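Local coordinates for protein fructosyl amine:oxygen oxidoreductase (PDB 4WCT) that probably catalyses the oxidative deglycation of fructosyl amines (Amadori products) by molecular oxygen, using a bound flavin-adenine dinucleotide, at residues Asp69-Met74 / Phe285-Asp290; Pro110-Thr115 / Gly177-Lys182; Leu259-Met264 / Glu295-Asp300. All blocks are in the same frame, centred on the assembly; numbering follows the deposited sequence. Where two conformers were deposited one is given.

Interaction 1 (Asp69-Met74 / Phe285-Asp290). With FAD (flavin-adenine dinucleotide), chain C.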
loop_
_atom_site.group_PDB
_atom_site.type_symbol
_atom_site.label_atom_id
_atom_site.label_comp_id
_atom_site.label_asym_id
_atom_site.label_seq_id
_atom_site.Cartn_x
_atom_site.Cartn_y
_atom_site.Cartn_z
ATOM N N ASP A 69 2.375 9.250 0.661
ATOM C CA ASP A 69 2.006 9.566 -0.695
ATOM C C ASP A 69 0.869 10.580 -0.611
ATOM O O ASP A 69 -0.046 10.444 0.224
ATOM C CB ASP A 69 1.509 8.272 -1.369
ATOM C CG ASP A 69 1.561 8.339 -2.862
ATOM O OD1 ASP A 69 1.371 9.462 -3.380
ATOM O OD2 ASP A 69 1.501 7.240 -3.498
ATOM N N ILE A 70 0.865 11.543 -1.526
ATOM C CA ILE A 70 -0.201 12.549 -1.537
ATOM C C ILE A 70 -1.578 11.976 -1.874
ATOM O O ILE A 70 -2.605 12.533 -1.501
ATOM C CB ILE A 70 0.107 13.720 -2.504
ATOM C CG1 ILE A 70 0.505 13.219 -3.887
ATOM C CG2 ILE A 70 1.145 14.661 -1.903
ATOM C CD1 ILE A 70 0.490 14.285 -4.956
ATOM N N ASN A 71 -1.623 10.789 -2.455
ATOM C CA ASN A 71 -2.891 10.133 -2.646
ATOM C C ASN A 71 -2.722 8.641 -2.821
ATOM O O ASN A 71 -1.643 8.181 -3.237
ATOM C CB ASN A 71 -3.669 10.740 -3.805
ATOM C CG ASN A 71 -2.794 11.114 -4.971
ATOM O OD1 ASN A 71 -2.089 10.281 -5.516
ATOM N ND2 ASN A 71 -2.811 12.401 -5.334
ATOM N N LYS A 72 -3.786 7.916 -2.512
ATOM C CA LYS A 72 -3.937 6.487 -2.803
ATOM C C LYS A 72 -5.418 6.247 -3.114
ATOM O O LYS A 72 -6.303 7.047 -2.763
ATOM C CB LYS A 72 -3.550 5.609 -1.579
ATOM C CG LYS A 72 -2.130 5.813 -1.098
ATOM C CD LYS A 72 -1.108 5.136 -2.002
ATOM C CE LYS A 72 0.210 4.967 -1.273
ATOM N NZ LYS A 72 1.328 4.666 -2.197
ATOM N N ILE A 73 -5.678 5.126 -3.763
ATOM C CA ILE A 73 -7.037 4.720 -4.128
ATOM C C ILE A 73 -7.697 4.021 -2.954
ATOM O O ILE A 73 -7.076 3.190 -2.303
ATOM C CB ILE A 73 -7.004 3.759 -5.327
ATOM C CG1 ILE A 73 -6.282 4.412 -6.517
ATOM C CG2 ILE A 73 -8.428 3.330 -5.654
ATOM C CD1 ILE A 73 -6.009 3.482 -7.682
ATOM N N MET A 74 -8.957 4.364 -2.687
ATOM C CA MET A 74 -9.834 3.635 -1.773
ATOM C C MET A 74 -11.011 3.086 -2.601
ATOM O O MET A 74 -11.672 3.821 -3.331
ATOM C CB MET A 74 -10.369 4.573 -0.672
ATOM C CG MET A 74 -11.617 4.062 0.112
ATOM S SD MET A 74 -11.273 2.617 1.083
ATOM C CE MET A 74 -12.835 1.739 1.110
ATOM N N PHE A 285 -2.605 4.892 -13.607
ATOM C CA PHE A 285 -3.661 5.711 -13.068
ATOM C C PHE A 285 -3.154 7.092 -12.721
ATOM O O PHE A 285 -1.963 7.299 -12.551
ATOM C CB PHE A 285 -4.345 5.050 -11.863
ATOM C CG PHE A 285 -3.420 4.698 -10.718
ATOM C CD1 PHE A 285 -2.964 3.392 -10.575
ATOM C CD2 PHE A 285 -3.134 5.612 -9.728
ATOM C CE1 PHE A 285 -2.162 3.031 -9.490
ATOM C CE2 PHE A 285 -2.321 5.259 -8.656
ATOM C CZ PHE A 285 -1.858 3.961 -8.528
ATOM N N PHE A 286 -4.084 8.029 -12.551
ATOM C CA PHE A 286 -3.721 9.337 -11.997
ATOM C C PHE A 286 -4.750 9.796 -11.022
ATOM O O PHE A 286 -5.894 9.331 -11.064
ATOM C CB PHE A 286 -3.509 10.404 -13.080
ATOM C CG PHE A 286 -4.762 11.151 -13.479
ATOM C CD1 PHE A 286 -5.037 12.399 -12.936
ATOM C CD2 PHE A 286 -5.586 10.663 -14.445
ATOM C CE1 PHE A 286 -6.140 13.120 -13.362
ATOM C CE2 PHE A 286 -6.710 11.358 -14.862
ATOM C CZ PHE A 286 -7.008 12.572 -14.288
ATOM N N MET A 287 -4.319 10.677 -10.111
ATOM C CA MET A 287 -5.246 11.278 -9.162
ATOM C C MET A 287 -5.154 12.793 -9.198
ATOM O O MET A 287 -4.224 13.380 -9.724
ATOM C CB MET A 287 -5.092 10.731 -7.729
ATOM C CG MET A 287 -5.895 9.446 -7.512
ATOM S SD MET A 287 -5.588 8.358 -6.107
ATOM C CE MET A 287 -4.105 7.501 -6.626
ATOM N N GLU A 288 -6.190 13.431 -8.686
ATOM C CA GLU A 288 -6.267 14.854 -8.868
ATOM C C GLU A 288 -5.105 15.582 -8.177
ATOM O O GLU A 288 -4.560 15.135 -7.162
ATOM C CB GLU A 288 -7.628 15.401 -8.465
ATOM C CG GLU A 288 -7.874 15.484 -6.984
ATOM C CD GLU A 288 -9.291 15.933 -6.667
ATOM O OE1 GLU A 288 -9.472 17.097 -6.305
ATOM O OE2 GLU A 288 -10.224 15.107 -6.810
ATOM N N PRO A 289 -4.757 16.746 -8.688
ATOM C CA PRO A 289 -3.627 17.507 -8.135
ATOM C C PRO A 289 -3.799 17.814 -6.652
ATOM O O PRO A 289 -4.920 18.089 -6.191
ATOM C CB PRO A 289 -3.652 18.784 -8.945
ATOM C CG PRO A 289 -4.295 18.374 -10.246
ATOM C CD PRO A 289 -5.324 17.375 -9.891
ATOM N N ASP A 290 -2.706 17.769 -5.888
ATOM C CA ASP A 290 -2.837 17.974 -4.444
ATOM C C ASP A 290 -3.093 19.437 -4.113
ATOM O O ASP A 290 -2.754 20.333 -4.879
ATOM C CB ASP A 290 -1.625 17.427 -3.659
ATOM C CG ASP A 290 -0.465 18.373 -3.650
ATOM O OD1 ASP A 290 0.189 18.448 -4.705
ATOM O OD2 ASP A 290 -0.181 19.023 -2.583
HETATM P PA FAD C . 4.690 1.296 5.066
HETATM O O1A FAD C . 3.580 2.302 4.965
HETATM O O2A FAD C . 5.737 1.205 4.001
HETATM O O5B FAD C . 5.380 1.549 6.455
HETATM C C5B FAD C . 6.499 0.743 6.854
HETATM C C4B FAD C . 7.276 1.516 7.913
HETATM O O4B FAD C . 8.288 0.636 8.501
HETATM C C3B FAD C . 8.007 2.746 7.383
HETATM O O3B FAD C . 7.649 3.941 8.095
HETATM C C2B FAD C . 9.486 2.402 7.581
HETATM O O2B FAD C . 10.353 3.515 7.785
HETATM C C1B FAD C . 9.428 1.420 8.753
HETATM N N9A FAD C . 10.618 0.543 8.798
HETATM C C8A FAD C . 11.297 0.019 7.762
HETATM N N7A FAD C . 12.370 -0.679 8.202
HETATM C C5A FAD C . 12.300 -0.656 9.559
HETATM C C6A FAD C . 13.151 -1.139 10.639
HETATM N N6A FAD C . 14.257 -1.856 10.372
HETATM N N1A FAD C . 12.791 -0.809 11.897
HETATM C C2A FAD C . 11.686 -0.116 12.199
HETATM N N3A FAD C . 10.883 0.393 11.249
HETATM C C4A FAD C . 11.162 0.149 9.944
HETATM N N1 FAD C . -2.622 0.719 -1.458
HETATM C C2 FAD C . -3.946 1.091 -1.561
HETATM O O2 FAD C . -4.710 0.710 -0.676
HETATM N N3 FAD C . -4.365 1.928 -2.513
HETATM C C4 FAD C . -3.555 2.339 -3.511
HETATM O O4 FAD C . -3.912 3.116 -4.439
HETATM C C4X FAD C . -2.152 1.962 -3.482
HETATM N N5 FAD C . -1.297 2.374 -4.455
HETATM C C5X FAD C . 0.046 2.206 -4.254
HETATM C C6 FAD C . 0.977 2.809 -5.095
HETATM C C7 FAD C . 2.324 2.542 -4.941
HETATM C C7M FAD C . 3.301 3.255 -5.806
HETATM C C8 FAD C . 2.766 1.674 -3.842
HETATM C C8M FAD C . 4.201 1.386 -3.594
HETATM C C9 FAD C . 1.866 1.158 -2.943
HETATM C C9A FAD C . 0.514 1.346 -3.138
HETATM N N10 FAD C . -0.412 0.744 -2.282
HETATM C C10 FAD C . -1.751 1.124 -2.383
HETATM C "C1'" FAD C . -0.076 -0.173 -1.202
HETATM C "C2'" FAD C . 0.060 0.518 0.145
HETATM O "O2'" FAD C . 0.880 1.661 -0.054
HETATM C "C3'" FAD C . 0.712 -0.461 1.131
HETATM O "O3'" FAD C . 0.059 -1.737 1.059
HETATM C "C4'" FAD C . 0.677 0.072 2.567
HETATM O "O4'" FAD C . 1.049 1.449 2.574
HETATM C "C5'" FAD C . 1.684 -0.725 3.385
HETATM O "O5'" FAD C . 1.630 -0.273 4.738
HETATM P P FAD C . 2.745 -0.773 5.782
HETATM O O1P FAD C . 2.462 -0.099 7.105
HETATM O O2P FAD C . 2.801 -2.278 5.675
HETATM O O3P FAD C . 4.105 -0.179 5.172
HETATM O O HOH W 1 -1.955 14.014 -7.563
HETATM O O HOH W 2 -4.950 14.280 -4.757
#
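Strand 72-74 and strand 285-287 run almost at right angles (93°) with axes 8.6 Å apart at closest, and no hydrogen bond joins them directly: side chains of N71, I73, F285 and M287 bridge the gap. M287, long and flexible, touches N71, K72 and I73. N71 slides past M287 in the opposite direction, the amide carbon CG of N71 lying 3.6 Å from M287 CB. The M287 chain then bends at its last torsion (chi3 -77°), which brings CE to I73 CG1 at 3.8 Å while its sulfur lies near K72 O. Further along, I73 CD1 sits squarely over the face of F285, 4.0 Å from the ring centroid, a CH-pi contact made by the terminal methyl of its longer branch. Two waters accept from N71 ND2; one donates to E288 O, and the other probably does too. At the partly exposed end, I70 CD1 packs on D290 CB, while the carboxylate of D290 turns to backbone amides, among them K293 N.

One edge of strand 72-74 serves the cofactor: I73 N donates to FAD O4 at 2.8 Å, and FAD N3 donates back to I73 O at 3.0 Å. K72 lies along the flavin, with NZ 3.5 Å from FAD C5X, and is held by a salt bridge to the anti lone pair of D69 OD2, 2.9 Å away. Apolar contacts of I73 and water bridges from N71 thus tie this chain to 285-290, while main-chain groups read the flavin's pyrimidine edge, and the N-H at O4 would tend to polarise that carbonyl.

Interaction 2 (Pro110-Thr115 / Gly177-Lys182)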
loop_
_atom_site.group_PDB
_atom_site.type_symbol
_atom_site.label_atom_id
_atom_site.label_comp_id
_atom_site.label_asym_id
_atom_site.label_seq_id
_atom_site.Cartn_x
_atom_site.Cartn_y
_atom_site.Cartn_z
ATOM N N PRO A 110 -11.303 13.652 7.324
ATOM C CA PRO A 110 -10.992 14.810 6.493
ATOM C C PRO A 110 -10.222 14.478 5.227
ATOM O O PRO A 110 -10.093 15.339 4.341
ATOM C CB PRO A 110 -10.111 15.641 7.404
ATOM C CG PRO A 110 -10.686 15.355 8.765
ATOM C CD PRO A 110 -10.896 13.871 8.726
ATOM N N TYR A 111 -9.672 13.262 5.176
ATOM C CA TYR A 111 -8.692 12.903 4.150
ATOM C C TYR A 111 -9.251 11.941 3.097
ATOM O O TYR A 111 -8.521 11.515 2.191
ATOM C CB TYR A 111 -7.463 12.292 4.849
ATOM C CG TYR A 111 -6.862 13.241 5.863
ATOM C CD1 TYR A 111 -6.472 14.514 5.476
ATOM C CD2 TYR A 111 -6.990 12.989 7.232
ATOM C CE1 TYR A 111 -6.019 15.427 6.415
ATOM C CE2 TYR A 111 -6.599 13.928 8.177
ATOM C CZ TYR A 111 -6.197 15.168 7.762
ATOM O OH TYR A 111 -5.723 16.088 8.694
ATOM N N PHE A 112 -10.547 11.628 3.167
ATOM C CA PHE A 112 -11.193 10.777 2.152
ATOM C C PHE A 112 -12.053 11.581 1.226
ATOM O O PHE A 112 -12.786 12.462 1.679
ATOM C CB PHE A 112 -12.044 9.700 2.802
ATOM C CG PHE A 112 -12.851 8.868 1.837
ATOM C CD1 PHE A 112 -12.263 8.232 0.749
ATOM C CD2 PHE A 112 -14.201 8.635 2.093
ATOM C CE1 PHE A 112 -13.052 7.478 -0.144
ATOM C CE2 PHE A 112 -14.972 7.828 1.251
ATOM C CZ PHE A 112 -14.393 7.220 0.157
ATOM N N HIS A 113 -11.832 11.387 -0.077
ATOM C CA HIS A 113 -12.565 12.103 -1.117
ATOM C C HIS A 113 -13.332 11.141 -1.999
ATOM O O HIS A 113 -12.721 10.400 -2.787
ATOM C CB HIS A 113 -11.580 12.925 -1.940
ATOM C CG HIS A 113 -10.793 13.888 -1.113
ATOM N ND1 HIS A 113 -11.352 15.067 -0.655
ATOM C CD2 HIS A 113 -9.690 13.691 -0.351
ATOM C CE1 HIS A 113 -10.498 15.661 0.159
ATOM N NE2 HIS A 113 -9.470 14.852 0.343
ATOM N N GLU A 114 -14.657 11.035 -1.776
ATOM C CA GLU A 114 -15.446 9.964 -2.370
ATOM C C GLU A 114 -15.841 10.371 -3.788
ATOM O O GLU A 114 -17.010 10.626 -4.083
ATOM C CB GLU A 114 -16.675 9.594 -1.509
ATOM C CG GLU A 114 -17.380 8.311 -1.947
ATOM C CD GLU A 114 -18.471 7.877 -0.975
ATOM O OE1 GLU A 114 -18.674 8.593 0.018
ATOM O OE2 GLU A 114 -19.157 6.874 -1.242
ATOM N N THR A 115 -14.844 10.410 -4.666
ATOM C CA THR A 115 -15.030 10.946 -6.000
ATOM C C THR A 115 -15.366 9.871 -7.053
ATOM O O THR A 115 -15.624 10.213 -8.226
ATOM C CB THR A 115 -13.789 11.679 -6.462
ATOM O OG1 THR A 115 -12.676 10.787 -6.457
ATOM C CG2 THR A 115 -13.466 12.870 -5.605
ATOM N N GLY A 177 -12.913 6.267 -4.204
ATOM C CA GLY A 177 -12.309 7.569 -4.439
ATOM C C GLY A 177 -10.851 7.527 -4.071
ATOM O O GLY A 177 -10.182 6.524 -4.307
ATOM N N TRP A 178 -10.355 8.612 -3.480
ATOM C CA TRP A 178 -8.983 8.672 -3.086
ATOM C C TRP A 178 -8.806 9.199 -1.676
ATOM O O TRP A 178 -9.694 9.860 -1.098
ATOM C CB TRP A 178 -8.180 9.504 -4.082
ATOM C CG TRP A 178 -8.560 10.971 -4.154
ATOM C CD1 TRP A 178 -9.429 11.546 -5.027
ATOM C CD2 TRP A 178 -7.929 12.048 -3.458
ATOM N NE1 TRP A 178 -9.449 12.897 -4.852
ATOM C CE2 TRP A 178 -8.560 13.239 -3.865
ATOM C CE3 TRP A 178 -6.950 12.113 -2.480
ATOM C CZ2 TRP A 178 -8.184 14.498 -3.386
ATOM C CZ3 TRP A 178 -6.615 13.376 -1.946
ATOM C CH2 TRP A 178 -7.199 14.546 -2.426
ATOM N N ILE A 179 -7.658 8.851 -1.092
ATOM C CA ILE A 179 -7.323 9.288 0.239
ATOM C C ILE A 179 -6.011 10.051 0.239
ATOM O O ILE A 179 -5.087 9.737 -0.517
ATOM C CB ILE A 179 -7.247 8.086 1.217
ATOM C CG1 ILE A 179 -6.306 7.023 0.678
ATOM C CG2 ILE A 179 -8.647 7.501 1.397
ATOM C CD1 ILE A 179 -5.703 6.135 1.745
ATOM N N HIS A 180 -5.914 11.063 1.097
ATOM C CA HIS A 180 -4.657 11.742 1.278
ATOM C C HIS A 180 -3.828 10.965 2.273
ATOM O O HIS A 180 -3.921 11.191 3.488
ATOM C CB HIS A 180 -4.846 13.178 1.740
ATOM C CG HIS A 180 -3.648 14.039 1.496
ATOM N ND1 HIS A 180 -2.374 13.693 1.903
ATOM C CD2 HIS A 180 -3.516 15.179 0.777
ATOM C CE1 HIS A 180 -1.519 14.599 1.471
ATOM N NE2 HIS A 180 -2.192 15.528 0.807
ATOM N N ALA A 181 -3.114 9.966 1.782
ATOM C CA ALA A 181 -2.516 8.950 2.679
ATOM C C ALA A 181 -1.499 9.594 3.616
ATOM O O ALA A 181 -1.445 9.256 4.825
ATOM C CB ALA A 181 -1.868 7.824 1.870
ATOM N N LYS A 182 -0.702 10.509 3.080
ATOM C CA LYS A 182 0.344 11.152 3.858
ATOM C C LYS A 182 -0.245 11.929 5.035
ATOM O O LYS A 182 0.153 11.729 6.198
ATOM C CB LYS A 182 1.135 12.090 2.970
ATOM C CG LYS A 182 2.235 12.830 3.695
ATOM C CD LYS A 182 2.991 13.694 2.714
ATOM C CE LYS A 182 4.232 14.313 3.323
ATOM N NZ LYS A 182 5.010 14.959 2.235
#
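H113 and W178 form an antiparallel hydrogen-bonded pair: H113 N donates to W178 O at 2.8 Å, and W178 N to H113 O at 3.0 Å. A third backbone bond, H180 N to Y111 O at 2.9 Å, extends the pairing to where H180 becomes the N-cap of helix 181-194, its ND1 receiving K183 N. H180 and E114 each centre an inverse gamma turn, so both segments bend sharply just beyond the short pairing.

The aromatic side chains of the central pair lie on the same face of the sheet and form an offset stack, with the H113 ring and the six-membered ring of W178 4.0 Å apart at their centroids and 23° from parallel. H113 CB also rests over the five-membered ring of W178, a CH-pi contact. W178 has its CG between backbone N and carbonyl carbon (chi1 65°), turning the indole over H113. T115 OG1 meets the indole edge 3.6 Å from W178 CD1, though its hydrogen bond goes to L275 O; W178 NE1 bonds E288 OE2.

On the other face, F112 CD1 touches I179 CG2 at 3.7 Å, and the F112 ring also meets W102. G177, having no side chain, lets H113 O approach its CA to 3.3 Å in a CA-H...O contact.

The main-chain bonds fasten strand 112-113 to the edge of strand 176-179, which is itself paired with strand 72-75 beside the flavin. With its N-H bonded to E288 and one face stacked against H113, the indole of W178 is meanwhile fixed in rotation.

Interaction 3 (Leu259-Met264 / Glu295-Asp300)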
loop_
_atom_site.group_PDB
_atom_site.type_symbol
_atom_site.label_atom_id
_atom_site.label_comp_id
_atom_site.label_asym_id
_atom_site.label_seq_id
_atom_site.Cartn_x
_atom_site.Cartn_y
_atom_site.Cartn_z
ATOM N N LEU A 259 6.122 6.112 -9.328
ATOM C CA LEU A 259 5.206 7.240 -9.355
ATOM C C LEU A 259 5.951 8.488 -9.760
ATOM O O LEU A 259 7.129 8.632 -9.485
ATOM C CB LEU A 259 4.513 7.428 -8.010
ATOM C CG LEU A 259 5.352 7.917 -6.829
ATOM C CD1 LEU A 259 5.446 9.436 -6.747
ATOM C CD2 LEU A 259 4.786 7.386 -5.515
ATOM N N CYS A 260 5.259 9.394 -10.424
ATOM C CA CYS A 260 5.860 10.670 -10.772
ATOM C C CYS A 260 4.796 11.743 -10.690
ATOM O O CYS A 260 3.603 11.448 -10.699
ATOM C CB CYS A 260 6.536 10.637 -12.150
ATOM S SG CYS A 260 5.491 10.269 -13.575
ATOM N N HIS A 261 5.243 12.986 -10.586
ATOM C CA HIS A 261 4.382 14.135 -10.409
ATOM C C HIS A 261 4.646 15.126 -11.521
ATOM O O HIS A 261 5.795 15.320 -11.901
ATOM C CB HIS A 261 4.669 14.875 -9.107
ATOM C CG HIS A 261 4.302 14.150 -7.846
ATOM N ND1 HIS A 261 4.347 14.775 -6.618
ATOM C CD2 HIS A 261 3.977 12.858 -7.595
ATOM C CE1 HIS A 261 4.095 13.896 -5.668
ATOM N NE2 HIS A 261 3.788 12.749 -6.243
ATOM N N ILE A 262 3.598 15.820 -11.948
ATOM C CA ILE A 262 3.655 16.992 -12.832
ATOM C C ILE A 262 3.100 18.183 -12.049
ATOM O O ILE A 262 2.041 18.058 -11.398
ATOM C CB ILE A 262 2.768 16.789 -14.096
ATOM C CG1 ILE A 262 3.329 15.671 -14.962
ATOM C CG2 ILE A 262 2.676 18.082 -14.893
ATOM C CD1 ILE A 262 2.484 15.323 -16.162
ATOM N N GLN A 263 3.757 19.326 -12.144
ATOM C CA GLN A 263 3.311 20.521 -11.469
ATOM C C GLN A 263 2.306 21.281 -12.324
ATOM O O GLN A 263 2.627 21.657 -13.449
ATOM C CB GLN A 263 4.547 21.418 -11.236
ATOM C CG GLN A 263 4.187 22.799 -10.734
ATOM C CD GLN A 263 3.694 22.742 -9.325
ATOM O OE1 GLN A 263 4.489 22.571 -8.383
ATOM N NE2 GLN A 263 2.405 23.025 -9.140
ATOM N N MET A 264 1.078 21.422 -11.832
ATOM C CA MET A 264 0.031 22.104 -12.571
ATOM C C MET A 264 0.116 23.593 -12.318
ATOM O O MET A 264 0.549 24.034 -11.255
ATOM C CB MET A 264 -1.355 21.568 -12.171
ATOM C CG MET A 264 -1.509 20.053 -12.340
ATOM S SD MET A 264 -1.188 19.446 -14.006
ATOM C CE MET A 264 -2.703 19.945 -14.783
ATOM N N GLU A 295 0.331 19.271 -7.507
ATOM C CA GLU A 295 1.077 18.250 -8.271
ATOM C C GLU A 295 0.156 17.078 -8.585
ATOM O O GLU A 295 -0.591 16.616 -7.732
ATOM C CB GLU A 295 2.275 17.762 -7.472
ATOM C CG GLU A 295 3.472 18.685 -7.619
ATOM C CD GLU A 295 4.701 18.223 -6.870
ATOM O OE1 GLU A 295 4.577 17.552 -5.814
ATOM O OE2 GLU A 295 5.771 18.736 -7.238
ATOM N N LEU A 296 0.152 16.688 -9.857
ATOM C CA LEU A 296 -0.685 15.618 -10.366
ATOM C C LEU A 296 0.190 14.368 -10.455
ATOM O O LEU A 296 1.254 14.401 -11.103
ATOM C CB LEU A 296 -1.206 16.031 -11.760
ATOM C CG LEU A 296 -2.234 15.108 -12.436
ATOM C CD1 LEU A 296 -3.099 15.913 -13.380
ATOM C CD2 LEU A 296 -1.558 13.983 -13.192
ATOM N N LYS A 297 -0.253 13.305 -9.782
ATOM C CA LYS A 297 0.530 12.072 -9.664
ATOM C C LYS A 297 0.058 11.034 -10.674
ATOM O O LYS A 297 -1.149 10.780 -10.789
ATOM C CB LYS A 297 0.359 11.481 -8.279
ATOM C CG LYS A 297 1.285 10.267 -8.049
ATOM C CD LYS A 297 1.043 9.615 -6.704
ATOM C CE LYS A 297 -0.061 8.562 -6.846
ATOM N NZ LYS A 297 -0.337 7.908 -5.568
ATOM N N ILE A 298 1.017 10.425 -11.358
ATOM C CA ILE A 298 0.770 9.331 -12.311
ATOM C C ILE A 298 1.558 8.104 -11.865
ATOM O O ILE A 298 2.741 8.218 -11.552
ATOM C CB ILE A 298 1.244 9.665 -13.738
ATOM C CG1 ILE A 298 0.613 10.965 -14.244
ATOM C CG2 ILE A 298 0.866 8.528 -14.666
ATOM C CD1 ILE A 298 1.515 12.169 -14.198
ATOM N N CYS A 299 0.879 6.968 -11.744
ATOM C CA CYS A 299 1.548 5.694 -11.539
ATOM C C CYS A 299 1.425 4.888 -12.810
ATOM O O CYS A 299 0.329 4.730 -13.345
ATOM C CB CYS A 299 0.894 4.915 -10.435
ATOM S SG CYS A 299 1.329 5.476 -8.792
ATOM N N ASP A 300 2.545 4.423 -13.338
ATOM C CA ASP A 300 2.511 3.532 -14.471
ATOM C C ASP A 300 2.353 2.092 -13.972
ATOM O O ASP A 300 3.108 1.624 -13.132
ATOM C CB ASP A 300 3.785 3.678 -15.317
ATOM C CG ASP A 300 5.044 3.369 -14.552
ATOM O OD1 ASP A 300 5.296 4.070 -13.538
ATOM O OD2 ASP A 300 5.787 2.448 -14.985
HETATM O O HOH W 3 6.768 21.308 -8.028
#
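C260 pairs with I298, and I262 with L296, through four nearly straight backbone bonds. L296 N reaches I262 O at 2.8 Å. At the other pair, C260 N lies 3.0 Å from I298 O. Side chains of these pairs share one face of the sheet, where I262 CD1, in the conformer given, meets I298 CD1 and M264 SD touches L296 CD1 at 4.1 Å. Helix 330-343 packs on this face through A336 and L340, so compact apolar residues suit it.

The two strands are antiparallel neighbours in the large mixed sheet of this FAD-dependent oxidoreductase, flanked by strands 284-287 and 352-362; the side chain of C299 comes within about 4 Å of the FAD. On the second face, H261 and K297 form a non-hydrogen-bonded pair, K297 CG lying 3.8 Å from H261 CD2. K297 has its CG anti to the backbone N and its chain bends at chi3 (88°), carrying NZ to D69 OD2, a salt bridge, and to N71 O, a hydrogen bond.

H261 ND1 donates to E295 OE1 at 2.9 Å, within the imidazole plane but from 67° above the carboxylate plane; the other oxygen, E295 OE2, is bonded to S353 OG. Toward solvent the contact thins. Q263 OE1 comes no closer than 4.1 Å to E295 CG, and a water joins the two polar ends by donating to Q263 OE1 and E295 OE2, while Q263 NE2 turns back to the carbonyl oxygens of M264 and K293.

Overall arrangement
From the N terminus, segment 69-74 opens interaction 1, which closes only at 285-290. Interaction 2, between 110-115 and 177-182, closes entirely inside that loop. Interaction 3 opens at 259-264, still within it, but closes beyond it at 295-300, so interactions 1 and 3 cross. Strands 72-75 and 176-179 are neighbours in the small antiparallel sheet, which places interactions 1 and 2 side by side, with a probable hydrogen bond between K72 O and I179 N. Strands 284-287 and 295-310 likewise adjoin in the large mixed sheet, and a probable hydrogen bond between D290 OD1 and E295 N joins interactions 1 and 3. Interaction 1 thus joins the two sheets, whereas interactions 2 and 3 do not touch.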